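Local coordinates for protein aromatic amino acid aminotransferase I (PDB 6HNU) that probably transfers the amino group of aromatic L-amino acids to 2-oxoglutarate with the help of pyridoxal 5'-phosphate, at residues T158-E163 with V181-D186; E163-S168 with T215-T220; F393-L398 with H459-G464. One frame throughout, in Å; residues are numbered along the deposited sequence. Where two conformers were deposited one is given.

Interaction 1: residues T158-E163 with V181-D186; sequences TILVEE and VPVTMD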
loop_
_atom_site.group_PDB
_atom_site.type_symbol
_atom_site.label_atom_id
_atom_site.label_comp_id
_atom_site.label_asym_id
_atom_site.label_seq_id
_atom_site.Cartn_x
_atom_site.Cartn_y
_atom_site.Cartn_z
ATOM N N THR B 158 15.168 -2.474 -19.813
ATOM C CA THR B 158 15.927 -3.550 -19.144
ATOM C C THR B 158 16.410 -3.077 -17.783
ATOM O O THR B 158 16.904 -1.920 -17.656
ATOM C CB THR B 158 17.108 -4.005 -20.015
ATOM O OG1 THR B 158 16.511 -4.636 -21.142
ATOM C CG2 THR B 158 18.014 -5.006 -19.329
ATOM N N ILE B 159 16.350 -3.992 -16.828
ATOM C CA ILE B 159 17.127 -3.913 -15.553
ATOM C C ILE B 159 18.071 -5.111 -15.450
ATOM O O ILE B 159 17.795 -6.183 -16.074
ATOM C CB ILE B 159 16.182 -3.827 -14.344
ATOM C CG1 ILE B 159 15.300 -5.067 -14.193
ATOM C CG2 ILE B 159 15.382 -2.555 -14.476
ATOM C CD1 ILE B 159 14.631 -5.169 -12.835
ATOM N N LEU B 160 19.144 -4.952 -14.673
ATOM C CA LEU B 160 20.019 -6.077 -14.318
ATOM C C LEU B 160 19.548 -6.597 -12.965
ATOM O O LEU B 160 19.251 -5.747 -12.066
ATOM C CB LEU B 160 21.482 -5.633 -14.278
ATOM C CG LEU B 160 21.989 -4.941 -15.551
ATOM C CD1 LEU B 160 23.390 -4.440 -15.328
ATOM C CD2 LEU B 160 21.925 -5.904 -16.712
ATOM N N VAL B 161 19.474 -7.925 -12.854
ATOM C CA VAL B 161 19.125 -8.646 -11.596
ATOM C C VAL B 161 20.183 -9.717 -11.358
ATOM O O VAL B 161 20.786 -10.170 -12.340
ATOM C CB VAL B 161 17.711 -9.247 -11.617
ATOM C CG1 VAL B 161 16.626 -8.197 -11.892
ATOM C CG2 VAL B 161 17.590 -10.390 -12.626
ATOM N N GLU B 162 20.348 -10.132 -10.093
ATOM C CA GLU B 162 21.149 -11.311 -9.706
ATOM C C GLU B 162 20.586 -12.531 -10.450
ATOM O O GLU B 162 19.359 -12.672 -10.540
ATOM C CB GLU B 162 21.202 -11.437 -8.184
ATOM C CG GLU B 162 22.023 -10.304 -7.602
ATOM C CD GLU B 162 21.739 -9.888 -6.173
ATOM O OE1 GLU B 162 20.575 -9.946 -5.758
ATOM O OE2 GLU B 162 22.695 -9.415 -5.533
ATOM N N GLU B 163 21.446 -13.407 -10.973
ATOM C CA GLU B 163 20.950 -14.495 -11.857
ATOM C C GLU B 163 20.085 -15.467 -11.062
ATOM O O GLU B 163 19.279 -16.121 -11.696
ATOM C CB GLU B 163 22.067 -15.243 -12.588
ATOM C CG GLU B 163 22.857 -16.174 -11.700
ATOM C CD GLU B 163 23.928 -16.986 -12.423
ATOM O OE1 GLU B 163 25.078 -16.901 -12.009
ATOM O OE2 GLU B 163 23.594 -17.699 -13.348
ATOM N N VAL B 181 17.549 -8.918 -17.099
ATOM C CA VAL B 181 18.784 -9.572 -17.614
ATOM C C VAL B 181 19.604 -10.037 -16.421
ATOM O O VAL B 181 19.968 -9.212 -15.584
ATOM C CB VAL B 181 19.560 -8.642 -18.549
ATOM C CG1 VAL B 181 20.953 -9.157 -18.852
ATOM C CG2 VAL B 181 18.782 -8.446 -19.841
ATOM N N PRO B 182 19.921 -11.353 -16.352
ATOM C CA PRO B 182 20.606 -11.929 -15.197
ATOM C C PRO B 182 22.117 -11.638 -15.239
ATOM O O PRO B 182 22.758 -11.596 -16.329
ATOM C CB PRO B 182 20.283 -13.412 -15.304
ATOM C CG PRO B 182 20.168 -13.645 -16.785
ATOM C CD PRO B 182 19.556 -12.378 -17.350
ATOM N N VAL B 183 22.650 -11.344 -14.052
ATOM C CA VAL B 183 24.071 -11.029 -13.807
ATOM C C VAL B 183 24.691 -12.245 -13.109
ATOM O O VAL B 183 24.132 -12.694 -12.109
ATOM C CB VAL B 183 24.192 -9.743 -12.965
ATOM C CG1 VAL B 183 25.630 -9.435 -12.589
ATOM C CG2 VAL B 183 23.550 -8.556 -13.682
ATOM N N THR B 184 25.826 -12.735 -13.614
ATOM C CA THR B 184 26.418 -14.014 -13.194
ATOM C C THR B 184 26.965 -13.869 -11.766
ATOM O O THR B 184 27.555 -12.784 -11.437
ATOM C CB THR B 184 27.454 -14.509 -14.198
ATOM O OG1 THR B 184 26.751 -14.658 -15.437
ATOM C CG2 THR B 184 28.095 -15.791 -13.708
ATOM N N MET B 185 26.682 -14.889 -10.961
ATOM C CA MET B 185 27.089 -14.968 -9.544
ATOM C C MET B 185 28.058 -16.135 -9.344
ATOM O O MET B 185 28.031 -17.101 -10.130
ATOM C CB MET B 185 25.896 -15.187 -8.622
ATOM C CG MET B 185 24.894 -14.065 -8.698
ATOM S SD MET B 185 23.367 -14.540 -7.934
ATOM C CE MET B 185 23.649 -14.078 -6.223
ATOM N N ASP B 186 28.843 -16.050 -8.285
ATOM C CA ASP B 186 29.479 -17.245 -7.690
ATOM C C ASP B 186 28.880 -17.372 -6.283
ATOM O O ASP B 186 27.831 -16.762 -6.022
ATOM C CB ASP B 186 31.004 -17.147 -7.782
ATOM C CG ASP B 186 31.629 -16.023 -6.958
ATOM O OD1 ASP B 186 30.888 -15.349 -6.186
ATOM O OD2 ASP B 186 32.842 -15.778 -7.142
HETATM O O HOH W 1 26.107 -19.080 -10.719
#
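Leu160 and Val181 pair as neighbours on two parallel strands, and a ladder of backbone hydrogen bonds runs on from them. Val181 N donates to Ile159 O, Val161 N to Val181 O, and Val183 N to Val161 O, the last at 2.8 Å. Beyond these the ladder frays: Glu163 N reaches Val183 O at 3.0 Å, but the bond is weak, bent to 130° at the hydrogen.

The apolar contacts begin with Leu160, whose CB meets Val183 CG2 at 3.6 Å while its CD2 lies beside Val181 CG1; helix 192-200 covers this face. On the other face, Pro182 CB packs against CA and CB of Glu163. At the far end, Met185 SD touches Glu162 CB at 3.8 Å.

The polar side-chain contact belongs to Glu163. With CG between backbone N and carbonyl carbon (chi1 74°) and the chain extended beyond it, OE1 takes a nearly straight bond, 174°, from Met185 N at 2.8 Å, on the anti side of the carboxylate. A water also donates to OE1 and to Met185 O. Where the parallel strands of this beta-alpha-beta unit part, a carboxylate and a water take over from the ladder, so that Met185 N and O keep polar partners beyond the last bridge.

Interaction 2: residues E163-S168 with T215-T220; sequences EYTFSS and TGQNPT. With PLP (pyridoxal-5'-phosphate), chain I; PHE (phenylalanine), chain J.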
loop_
_atom_site.group_PDB
_atom_site.type_symbol
_atom_site.label_atom_id
_atom_site.label_comp_id
_atom_site.label_asym_id
_atom_site.label_seq_id
_atom_site.Cartn_x
_atom_site.Cartn_y
_atom_site.Cartn_z
ATOM N N GLU B 163 21.446 -13.407 -10.973
ATOM C CA GLU B 163 20.950 -14.495 -11.857
ATOM C C GLU B 163 20.085 -15.467 -11.062
ATOM O O GLU B 163 19.279 -16.121 -11.696
ATOM C CB GLU B 163 22.067 -15.243 -12.588
ATOM C CG GLU B 163 22.857 -16.174 -11.700
ATOM C CD GLU B 163 23.928 -16.986 -12.423
ATOM O OE1 GLU B 163 25.078 -16.901 -12.009
ATOM O OE2 GLU B 163 23.594 -17.699 -13.348
ATOM N N TYR B 164 20.221 -15.547 -9.734
ATOM C CA TYR B 164 19.249 -16.164 -8.809
ATOM C C TYR B 164 18.771 -15.076 -7.861
ATOM O O TYR B 164 19.621 -14.427 -7.238
ATOM C CB TYR B 164 19.810 -17.308 -7.974
ATOM C CG TYR B 164 20.323 -18.438 -8.822
ATOM C CD1 TYR B 164 21.611 -18.413 -9.322
ATOM C CD2 TYR B 164 19.491 -19.452 -9.221
ATOM C CE1 TYR B 164 22.083 -19.400 -10.176
ATOM C CE2 TYR B 164 19.956 -20.493 -10.020
ATOM C CZ TYR B 164 21.254 -20.455 -10.512
ATOM O OH TYR B 164 21.736 -21.428 -11.340
ATOM N N THR B 165 17.469 -14.837 -7.839
ATOM C CA THR B 165 16.945 -13.694 -7.037
ATOM C C THR B 165 15.512 -13.975 -6.576
ATOM O O THR B 165 15.001 -15.094 -6.774
ATOM C CB THR B 165 17.098 -12.397 -7.842
ATOM O OG1 THR B 165 16.888 -11.329 -6.905
ATOM C CG2 THR B 165 16.185 -12.318 -9.042
ATOM N N PHE B 166 14.862 -12.959 -6.004
ATOM C CA PHE B 166 13.561 -13.044 -5.315
ATOM C C PHE B 166 12.437 -13.173 -6.343
ATOM O O PHE B 166 12.364 -12.328 -7.226
ATOM C CB PHE B 166 13.450 -11.782 -4.462
ATOM C CG PHE B 166 12.251 -11.685 -3.570
ATOM C CD1 PHE B 166 11.689 -12.820 -3.007
ATOM C CD2 PHE B 166 11.711 -10.436 -3.276
ATOM C CE1 PHE B 166 10.620 -12.708 -2.135
ATOM C CE2 PHE B 166 10.614 -10.331 -2.439
ATOM C CZ PHE B 166 10.078 -11.466 -1.862
ATOM N N SER B 167 11.634 -14.231 -6.301
ATOM C CA SER B 167 10.572 -14.489 -7.311
ATOM C C SER B 167 9.574 -13.322 -7.413
ATOM O O SER B 167 9.247 -12.955 -8.545
ATOM C CB SER B 167 9.881 -15.803 -7.047
ATOM O OG SER B 167 10.817 -16.869 -7.218
ATOM N N SER B 168 9.179 -12.731 -6.283
ATOM C CA SER B 168 8.222 -11.597 -6.215
ATOM C C SER B 168 8.782 -10.399 -6.977
ATOM O O SER B 168 7.989 -9.729 -7.638
ATOM C CB SER B 168 7.867 -11.223 -4.802
ATOM O OG SER B 168 7.275 -12.329 -4.150
ATOM N N THR B 215 22.930 -8.023 0.890
ATOM C CA THR B 215 23.190 -8.583 2.238
ATOM C C THR B 215 22.229 -9.734 2.538
ATOM O O THR B 215 21.013 -9.496 2.673
ATOM C CB THR B 215 23.122 -7.502 3.323
ATOM O OG1 THR B 215 23.870 -6.375 2.857
ATOM C CG2 THR B 215 23.680 -7.990 4.640
ATOM N N GLY B 216 22.731 -10.961 2.673
ATOM C CA GLY B 216 21.843 -12.106 2.954
ATOM C C GLY B 216 20.983 -12.405 1.728
ATOM O O GLY B 216 19.726 -12.611 1.870
ATOM N N GLN B 217 21.602 -12.278 0.563
ATOM C CA GLN B 217 20.991 -12.384 -0.784
ATOM C C GLN B 217 20.007 -13.564 -0.800
ATOM O O GLN B 217 20.334 -14.612 -0.263
ATOM C CB GLN B 217 22.075 -12.588 -1.824
ATOM C CG GLN B 217 21.717 -12.238 -3.259
ATOM C CD GLN B 217 20.953 -13.300 -4.026
ATOM O OE1 GLN B 217 21.009 -14.495 -3.722
ATOM N NE2 GLN B 217 20.212 -12.845 -5.029
ATOM N N ASN B 218 18.806 -13.350 -1.355
ATOM C CA ASN B 218 17.764 -14.394 -1.492
ATOM C C ASN B 218 17.796 -14.856 -2.950
ATOM O O ASN B 218 17.452 -14.055 -3.825
ATOM C CB ASN B 218 16.413 -13.811 -1.087
ATOM C CG ASN B 218 15.251 -14.770 -1.180
ATOM O OD1 ASN B 218 15.430 -15.954 -1.437
ATOM N ND2 ASN B 218 14.057 -14.279 -0.904
ATOM N N PRO B 219 18.115 -16.132 -3.293
ATOM C CA PRO B 219 18.242 -17.277 -2.381
ATOM C C PRO B 219 19.631 -17.770 -1.936
ATOM O O PRO B 219 19.677 -18.712 -1.179
ATOM C CB PRO B 219 17.714 -18.388 -3.324
ATOM C CG PRO B 219 18.348 -18.064 -4.625
ATOM C CD PRO B 219 18.228 -16.570 -4.694
ATOM N N THR B 220 20.710 -17.153 -2.398
ATOM C CA THR B 220 22.093 -17.712 -2.318
ATOM C C THR B 220 22.624 -17.634 -0.883
ATOM O O THR B 220 23.435 -18.497 -0.517
ATOM C CB THR B 220 23.042 -17.068 -3.319
ATOM O OG1 THR B 220 23.191 -15.693 -2.934
ATOM C CG2 THR B 220 22.565 -17.210 -4.745
HETATM N N1 PLP I . 12.679 -7.990 -0.792
HETATM C C2 PLP I . 13.288 -9.173 -0.675
HETATM C C2A PLP I . 14.492 -9.442 -1.507
HETATM C C3 PLP I . 12.814 -10.148 0.200
HETATM O O3 PLP I . 13.444 -11.362 0.219
HETATM C C4 PLP I . 11.657 -9.877 0.958
HETATM C C4A PLP I . 11.123 -10.897 1.858
HETATM C C5 PLP I . 11.053 -8.617 0.851
HETATM C C6 PLP I . 11.582 -7.727 -0.049
HETATM C C5A PLP I . 9.772 -8.285 1.577
HETATM O O4P PLP I . 9.860 -6.982 2.215
HETATM P P PLP I . 8.678 -6.286 2.931
HETATM O O1P PLP I . 9.374 -5.078 3.517
HETATM O O2P PLP I . 8.139 -7.292 3.986
HETATM O O3P PLP I . 7.628 -5.949 1.875
HETATM N N PHE J . 10.797 -12.176 1.353
HETATM C CA PHE J . 9.695 -13.042 1.867
HETATM C C PHE J . 9.788 -14.399 1.154
HETATM O O PHE J . 10.815 -15.086 1.287
HETATM C CB PHE J . 8.350 -12.327 1.703
HETATM C CG PHE J . 7.140 -13.222 1.721
HETATM C CD1 PHE J . 7.020 -14.241 2.657
HETATM C CD2 PHE J . 6.119 -13.040 0.798
HETATM C CE1 PHE J . 5.905 -15.070 2.658
HETATM C CE2 PHE J . 5.005 -13.866 0.804
HETATM C CZ PHE J . 4.896 -14.873 1.740
HETATM O OXT PHE J . 8.874 -14.826 0.434
#
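The Phe166 ring lies between the cofactor and its own helix: PLP C3 sits 3.4 Å above one face, offset toward the rim, and Ser168 CB lies over the opposite face. Asn218 ND2 approaches the ring obliquely, 3.5 Å from CD1, with amide and ring planes 36° apart. The phenylalanine nitrogen, at bonding distance from PLP C4A and so part of a cofactor-substrate adduct, also comes in obliquely, 3.4 Å from Phe166 CZ. Having CG anti to the backbone N (chi1 -175°) carries the Phe166 ring from the helix N-cap out over the pyridine.

Asn218 serves the cofactor directly, its ND2 donating to PLP O3 at 3.2 Å in a nearly straight bond, while its OD1 is held by Arg463. The amide is therefore gripped at both ends, which fixes its rotation.

Further from the cofactor, Gln217 NE2 donates to Tyr164 O at 2.8 Å, in the carbonyl plane, and also to Glu162. Its OE1 accepts from Thr220 N and, at 2.6 Å, from Thr220 OG1, so this buried amide ties the turn together. Pro219, preceded by a cis peptide bond, sets CD 3.7 Å from Tyr164 CB, and Thr165 CA makes a CA-H...O contact to Asn218 O.

An aromatic ring stacked on the pyridine and an asparagine bonded to O3 are characteristic of the cofactor site of fold-type I, class I aminotransferases.

Interaction 3: residues F393-L398 with H459-G464; sequences FFTVTL and HIFFRG
Phe393 and Arg463 stack at one end of this strand pair. Ring and guanidinium planes are only 11° apart, with Phe393 CE1 over the guanidinium face, and Arg463 CD lies over the ring, 3.9 Å from its centroid in a CH-pi contact. The arginine gets there with CG anti to its backbone N (chi1 -173°) and a bend at chi3, which turns the guanidinium alongside the ring. Gly464 O lies in plane at the ring's edge.

Next to it, Phe394 folds back across the partner strand: its ring covers Gly464, whose CA lies 3.7 Å from the centroid, over the face. With no side chain on Gly464, the ring can rest directly on the backbone.

Further along, Thr395 CG2 meets Phe461 CD2 at 3.7 Å, and Thr397 OG1 approaches Phe461 CB. Among Phe394, Val396, Leu398, Ile460 and Phe462, which share the other face, Leu398 CB touches Ile460 CG1 at 3.8 Å.

Three hydrogen-bonded pairs position all of these: Phe394 with Gly464, Val396 with Phe462, and Leu398 with Ile460, each bonded in both directions. Residues of the non-hydrogen-bonded pairs add CA-H...O contacts to the neighbouring carbonyls, such as Phe461 CA to Val396 O at 3.1 Å.

Outside the pair, helices 334-377 and 413-426 cover the face of Phe394 and Phe462. Arg463 NH1 donates to Asn218 OD1, and its NH2 bonds Gly44 O of the second subunit.

These are the central strands of an antiparallel four-stranded sheet backed by helices, as in the small domain of fold-type I aminotransferases. The arginine's place beside the cofactor-binding asparagine is consistent with the substrate-carboxylate arginine of this family, although Arg463 NH1 stays 4.7 Å from O of the bound phenylalanine, too far for a direct bond.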
loop_
_atom_site.group_PDB
_atom_site.type_symbol
_atom_site.label_atom_id
_atom_site.label_comp_id
_atom_site.label_asym_id
_atom_site.label_seq_id
_atom_site.Cartn_x
_atom_site.Cartn_y
_atom_site.Cartn_z
ATOM N N PHE B 393 19.127 -17.343 5.217
ATOM C CA PHE B 393 19.218 -18.484 4.269
ATOM C C PHE B 393 20.604 -19.103 4.261
ATOM O O PHE B 393 21.634 -18.421 4.390
ATOM C CB PHE B 393 18.876 -18.022 2.857
ATOM C CG PHE B 393 17.488 -17.444 2.755
ATOM C CD1 PHE B 393 16.377 -18.223 3.018
ATOM C CD2 PHE B 393 17.301 -16.128 2.334
ATOM C CE1 PHE B 393 15.096 -17.699 2.878
ATOM C CE2 PHE B 393 16.022 -15.615 2.204
ATOM C CZ PHE B 393 14.930 -16.385 2.506
ATOM N N PHE B 394 20.610 -20.420 4.073
ATOM C CA PHE B 394 21.825 -21.213 3.792
ATOM C C PHE B 394 21.590 -21.959 2.476
ATOM O O PHE B 394 20.449 -22.140 2.093
ATOM C CB PHE B 394 22.115 -22.177 4.951
ATOM C CG PHE B 394 21.113 -23.269 5.192
ATOM C CD1 PHE B 394 21.236 -24.492 4.549
ATOM C CD2 PHE B 394 20.050 -23.086 6.054
ATOM C CE1 PHE B 394 20.309 -25.488 4.773
ATOM C CE2 PHE B 394 19.125 -24.088 6.277
ATOM C CZ PHE B 394 19.254 -25.294 5.629
ATOM N N THR B 395 22.647 -22.288 1.767
ATOM C CA THR B 395 22.538 -23.140 0.560
ATOM C C THR B 395 23.469 -24.348 0.656
ATOM O O THR B 395 24.556 -24.253 1.272
ATOM C CB THR B 395 22.756 -22.335 -0.711
ATOM O OG1 THR B 395 24.045 -21.718 -0.661
ATOM C CG2 THR B 395 21.637 -21.338 -0.887
ATOM N N VAL B 396 23.005 -25.456 0.064
ATOM C CA VAL B 396 23.853 -26.639 -0.214
ATOM C C VAL B 396 23.964 -26.778 -1.725
ATOM O O VAL B 396 22.918 -26.851 -2.352
ATOM C CB VAL B 396 23.243 -27.891 0.406
ATOM C CG1 VAL B 396 24.126 -29.093 0.130
ATOM C CG2 VAL B 396 23.007 -27.707 1.887
ATOM N N THR B 397 25.177 -26.782 -2.261
ATOM C CA THR B 397 25.483 -26.977 -3.700
ATOM C C THR B 397 25.801 -28.472 -3.907
ATOM O O THR B 397 26.438 -29.093 -2.995
ATOM C CB THR B 397 26.566 -25.994 -4.128
ATOM O OG1 THR B 397 26.010 -24.681 -4.072
ATOM C CG2 THR B 397 27.112 -26.215 -5.525
ATOM N N LEU B 398 25.297 -29.067 -4.996
ATOM C CA LEU B 398 25.529 -30.503 -5.337
ATOM C C LEU B 398 26.055 -30.578 -6.770
ATOM O O LEU B 398 25.656 -29.765 -7.591
ATOM C CB LEU B 398 24.241 -31.328 -5.167
ATOM C CG LEU B 398 23.521 -31.278 -3.821
ATOM C CD1 LEU B 398 22.188 -32.014 -3.875
ATOM C CD2 LEU B 398 24.367 -31.858 -2.695
ATOM N N HIS B 459 26.318 -27.961 -11.575
ATOM C CA HIS B 459 26.049 -27.756 -10.126
ATOM C C HIS B 459 24.623 -27.225 -9.963
ATOM O O HIS B 459 24.196 -26.406 -10.797
ATOM C CB HIS B 459 27.100 -26.865 -9.460
ATOM C CG HIS B 459 28.437 -27.516 -9.374
ATOM N ND1 HIS B 459 29.365 -27.394 -10.392
ATOM C CD2 HIS B 459 28.990 -28.302 -8.423
ATOM C CE1 HIS B 459 30.437 -28.088 -10.081
ATOM N NE2 HIS B 459 30.226 -28.671 -8.877
ATOM N N ILE B 460 23.960 -27.703 -8.925
ATOM C CA ILE B 460 22.569 -27.360 -8.533
ATOM C C ILE B 460 22.688 -26.935 -7.080
ATOM O O ILE B 460 23.796 -27.139 -6.498
ATOM C CB ILE B 460 21.617 -28.556 -8.714
ATOM C CG1 ILE B 460 22.057 -29.792 -7.926
ATOM C CG2 ILE B 460 21.472 -28.849 -10.194
ATOM C CD1 ILE B 460 21.029 -30.888 -7.845
ATOM N N PHE B 461 21.654 -26.316 -6.539
ATOM C CA PHE B 461 21.622 -26.027 -5.098
ATOM C C PHE B 461 20.200 -26.032 -4.589
ATOM O O PHE B 461 19.261 -25.947 -5.386
ATOM C CB PHE B 461 22.350 -24.710 -4.827
ATOM C CG PHE B 461 21.610 -23.455 -5.217
ATOM C CD1 PHE B 461 21.601 -23.044 -6.536
ATOM C CD2 PHE B 461 21.002 -22.658 -4.247
ATOM C CE1 PHE B 461 20.995 -21.850 -6.911
ATOM C CE2 PHE B 461 20.351 -21.480 -4.626
ATOM C CZ PHE B 461 20.368 -21.080 -5.958
ATOM N N PHE B 462 20.111 -26.091 -3.261
ATOM C CA PHE B 462 18.895 -25.947 -2.473
ATOM C C PHE B 462 19.091 -24.792 -1.497
ATOM O O PHE B 462 20.194 -24.624 -0.952
ATOM C CB PHE B 462 18.577 -27.227 -1.715
ATOM C CG PHE B 462 18.102 -28.313 -2.636
ATOM C CD1 PHE B 462 19.004 -29.028 -3.400
ATOM C CD2 PHE B 462 16.747 -28.523 -2.838
ATOM C CE1 PHE B 462 18.553 -30.006 -4.275
ATOM C CE2 PHE B 462 16.304 -29.502 -3.718
ATOM C CZ PHE B 462 17.214 -30.228 -4.434
ATOM N N ARG B 463 18.003 -24.056 -1.308
ATOM C CA ARG B 463 17.886 -22.991 -0.286
ATOM C C ARG B 463 17.148 -23.538 0.926
ATOM O O ARG B 463 16.040 -24.067 0.795
ATOM C CB ARG B 463 17.156 -21.766 -0.834
ATOM C CG ARG B 463 17.174 -20.600 0.145
ATOM C CD ARG B 463 16.147 -19.556 -0.193
ATOM N NE ARG B 463 14.813 -19.935 0.198
ATOM C CZ ARG B 463 13.740 -19.228 -0.021
ATOM N NH1 ARG B 463 13.843 -18.052 -0.628
ATOM N NH2 ARG B 463 12.572 -19.692 0.394
ATOM N N GLY B 464 17.724 -23.294 2.093
ATOM C CA GLY B 464 17.134 -23.573 3.396
ATOM C C GLY B 464 17.160 -22.295 4.210
ATOM O O GLY B 464 17.955 -21.407 3.860
#

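How the interactions relate
Interactions 1 and 2 share Glu163: the first pairs strands of the large mixed sheet, and the second lies where the chain leaves strand 158-162 for helix 167-175 and meets the loop after strand 209-212. Interaction 3 belongs to a separate antiparallel sheet and does not touch interaction 1, about 7 Å away at the nearest atoms. Interaction 2 bridges them, through Glu162 with Gln217 on one side and Asn218 with Arg463 on the other. All three are largely buried, though His459 in interaction 3 is exposed. Backbone ladders dominate the two strand pairs, parallel and antiparallel; interaction 2, nearest the chain centre, relies on side-chain amides and ligand contacts.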